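24-sterol C-methyltransferase (Haloferax volcanii, PDB 6F5Z) is a putative S-adenosyl-L-methionine-dependent methyltransferase that forms a complex with the activator Trm112 and binds the reaction product S-adenosyl-L-homocysteine. Local coordinates at residues 40-45 with 51-56. Residues are numbered along the deposited sequence; the frame is centred on the assembly and turned at random.
With SAH (S-adenosyl-L-homocysteine), chain G.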
# COMPACT_ATOMS: atom_id res chain seq x y z
N ASP B 40 2.56 16.49 -7.83
CA ASP B 40 1.53 15.59 -8.40
C ASP B 40 0.13 16.18 -8.48
O ASP B 40 -0.22 17.06 -7.69
CB ASP B 40 1.46 14.29 -7.60
CG ASP B 40 2.52 13.25 -7.94
OD1 ASP B 40 3.31 13.48 -8.90
OD2 ASP B 40 2.62 12.24 -7.19
N THR B 41 -0.65 15.66 -9.44
CA THR B 41 -2.05 16.06 -9.64
C THR B 41 -2.91 15.01 -8.96
O THR B 41 -2.77 13.82 -9.25
CB THR B 41 -2.37 16.13 -11.13
OG1 THR B 41 -1.67 17.23 -11.72
CG2 THR B 41 -3.89 16.30 -11.38
N VAL B 42 -3.80 15.45 -8.06
CA VAL B 42 -4.68 14.54 -7.34
C VAL B 42 -6.14 14.94 -7.55
O VAL B 42 -6.47 16.14 -7.46
CB VAL B 42 -4.31 14.51 -5.82
CG1 VAL B 42 -5.29 13.63 -4.99
CG2 VAL B 42 -2.88 14.00 -5.64
N VAL B 43 -7.00 13.95 -7.74
CA VAL B 43 -8.45 14.14 -7.81
C VAL B 43 -9.05 13.53 -6.53
O VAL B 43 -8.70 12.39 -6.14
CB VAL B 43 -9.05 13.48 -9.07
CG1 VAL B 43 -10.60 13.45 -9.00
CG2 VAL B 43 -8.62 14.25 -10.31
N ASP B 44 -9.89 14.31 -5.86
CA ASP B 44 -10.55 13.90 -4.63
C ASP B 44 -12.03 13.73 -4.96
O ASP B 44 -12.72 14.72 -5.30
CB ASP B 44 -10.34 15.02 -3.58
CG ASP B 44 -11.03 14.85 -2.25
OD1 ASP B 44 -11.72 13.82 -2.07
OD2 ASP B 44 -10.88 15.75 -1.39
N LEU B 45 -12.49 12.46 -4.98
CA LEU B 45 -13.86 12.15 -5.36
C LEU B 45 -14.78 12.20 -4.17
O LEU B 45 -14.63 11.39 -3.25
CB LEU B 45 -13.91 10.78 -6.01
CG LEU B 45 -13.18 10.66 -7.34
CD1 LEU B 45 -13.29 9.22 -7.83
CD2 LEU B 45 -13.75 11.60 -8.41
N TYR B 51 -10.84 18.84 2.79
CA TYR B 51 -9.71 18.72 3.69
C TYR B 51 -8.59 17.81 3.19
O TYR B 51 -7.43 18.01 3.55
CB TYR B 51 -10.16 18.31 5.10
CG TYR B 51 -10.63 16.86 5.18
CD1 TYR B 51 -9.72 15.83 5.38
CD2 TYR B 51 -11.97 16.53 5.01
CE1 TYR B 51 -10.13 14.49 5.45
CE2 TYR B 51 -12.40 15.19 5.04
CZ TYR B 51 -11.46 14.18 5.25
OH TYR B 51 -11.86 12.86 5.23
N ALA B 52 -8.96 16.76 2.42
CA ALA B 52 -7.93 15.82 1.99
C ALA B 52 -6.95 16.49 1.05
O ALA B 52 -5.75 16.23 1.13
CB ALA B 52 -8.58 14.64 1.30
N LEU B 53 -7.44 17.34 0.13
CA LEU B 53 -6.55 18.05 -0.77
C LEU B 53 -5.67 19.02 -0.01
O LEU B 53 -4.48 19.15 -0.31
CB LEU B 53 -7.31 18.80 -1.87
CG LEU B 53 -8.06 17.92 -2.85
CD1 LEU B 53 -8.86 18.78 -3.80
CD2 LEU B 53 -7.07 17.03 -3.66
N ARG B 54 -6.25 19.75 0.96
CA ARG B 54 -5.43 20.68 1.74
C ARG B 54 -4.36 19.93 2.53
O ARG B 54 -3.23 20.39 2.60
CB ARG B 54 -6.29 21.53 2.67
CG ARG B 54 -7.13 22.53 1.88
CD ARG B 54 -7.92 23.54 2.76
NE ARG B 54 -8.87 22.88 3.67
CZ ARG B 54 -10.11 22.54 3.32
NH1 ARG B 54 -10.56 22.82 2.10
NH2 ARG B 54 -10.91 21.95 4.20
N ALA B 55 -4.69 18.76 3.12
CA ALA B 55 -3.74 17.94 3.86
C ALA B 55 -2.65 17.42 2.93
O ALA B 55 -1.47 17.45 3.30
CB ALA B 55 -4.44 16.77 4.54
N LEU B 56 -3.02 16.99 1.71
CA LEU B 56 -1.99 16.50 0.79
C LEU B 56 -1.06 17.61 0.33
O LEU B 56 0.13 17.36 0.11
CB LEU B 56 -2.63 15.80 -0.40
CG LEU B 56 -3.23 14.42 -0.09
CD1 LEU B 56 -4.04 13.90 -1.27
CD2 LEU B 56 -2.14 13.41 0.36
N SAH G . -14.76 12.99 1.66
CA SAH G . -15.49 13.85 2.62
CB SAH G . -17.06 13.86 2.43
CG SAH G . -17.70 12.50 2.67
SD SAH G . -19.52 12.60 2.45
C SAH G . -15.18 13.48 4.09
O SAH G . -14.32 12.51 4.23
OXT SAH G . -15.68 14.06 5.03
C5' SAH G . -19.76 12.06 0.74
C4' SAH G . -19.48 13.14 -0.28
O4' SAH G . -19.59 12.54 -1.60
C3' SAH G . -20.52 14.26 -0.21
O3' SAH G . -19.92 15.56 -0.18
C2' SAH G . -21.43 13.98 -1.41
O2' SAH G . -22.07 15.12 -1.97
C1' SAH G . -20.48 13.31 -2.40
N9 SAH G . -21.12 12.41 -3.35
C8 SAH G . -21.92 11.33 -3.06
N7 SAH G . -22.32 10.66 -4.11
C5 SAH G . -21.74 11.34 -5.17
C6 SAH G . -21.78 11.14 -6.57
N6 SAH G . -22.48 10.17 -7.17
N1 SAH G . -21.09 12.00 -7.36
C2 SAH G . -20.43 13.02 -6.77
N3 SAH G . -20.32 13.31 -5.48
C4 SAH G . -21.00 12.42 -4.72
O HOH W 1 -11.60 15.88 1.15
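With CG set anti to the backbone N (chi1 176°), Asp44 reaches from strand 41-45 down to the first turn of helix 51-60, and Val42, with the same torsion, sets CG1 against Leu53 and Leu56. Strand and helix open the beta-alpha-beta unit, completed by strand 64-69, of the Rossmann-like methyltransferase fold; the two segments run nearly antiparallel, their axes 9.0 Å apart at closest approach. Leu53 lies against both strand side chains. Its CG packs 3.8 Å from Asp44 CB, while its CD2 comes 4.1 Å from Val42 CG1, the two side chains lying alongside one another but pointing opposite ways. One turn further along the helix, Leu56 stands crosswise to Val42, its CD1 3.9 Å from Val42 CG1. Leu87 and Phe89 of strand 87-91, two strands over in the sheet, also touch Leu53.

At the SAH end the contact turns polar. Asp44 OD2, on a buried carboxylate, is hydrogen-bonded to Thr47 OG1 of the intervening loop and is 3.7 Å from Ala52 CB. Tyr51 leaves the helix backbone pointing away from the strand, but with CG between the backbone N and the carbonyl carbon (chi1 72°) its ring swings back so that its end comes nearer, and its hydroxyl donates a 2.7 Å hydrogen bond from OH to the carboxylate O of SAH, which approaches the ring at its edge. A phenylalanine here would probably leave that carboxylate oxygen without its tyrosine donor, weakening the hold on the amino-acid end of the ligand. Between the two segments a single water completes the link: it donates to Asp44 OD2 at 2.6 Å and accepts from Ala52 N at 3.1 Å.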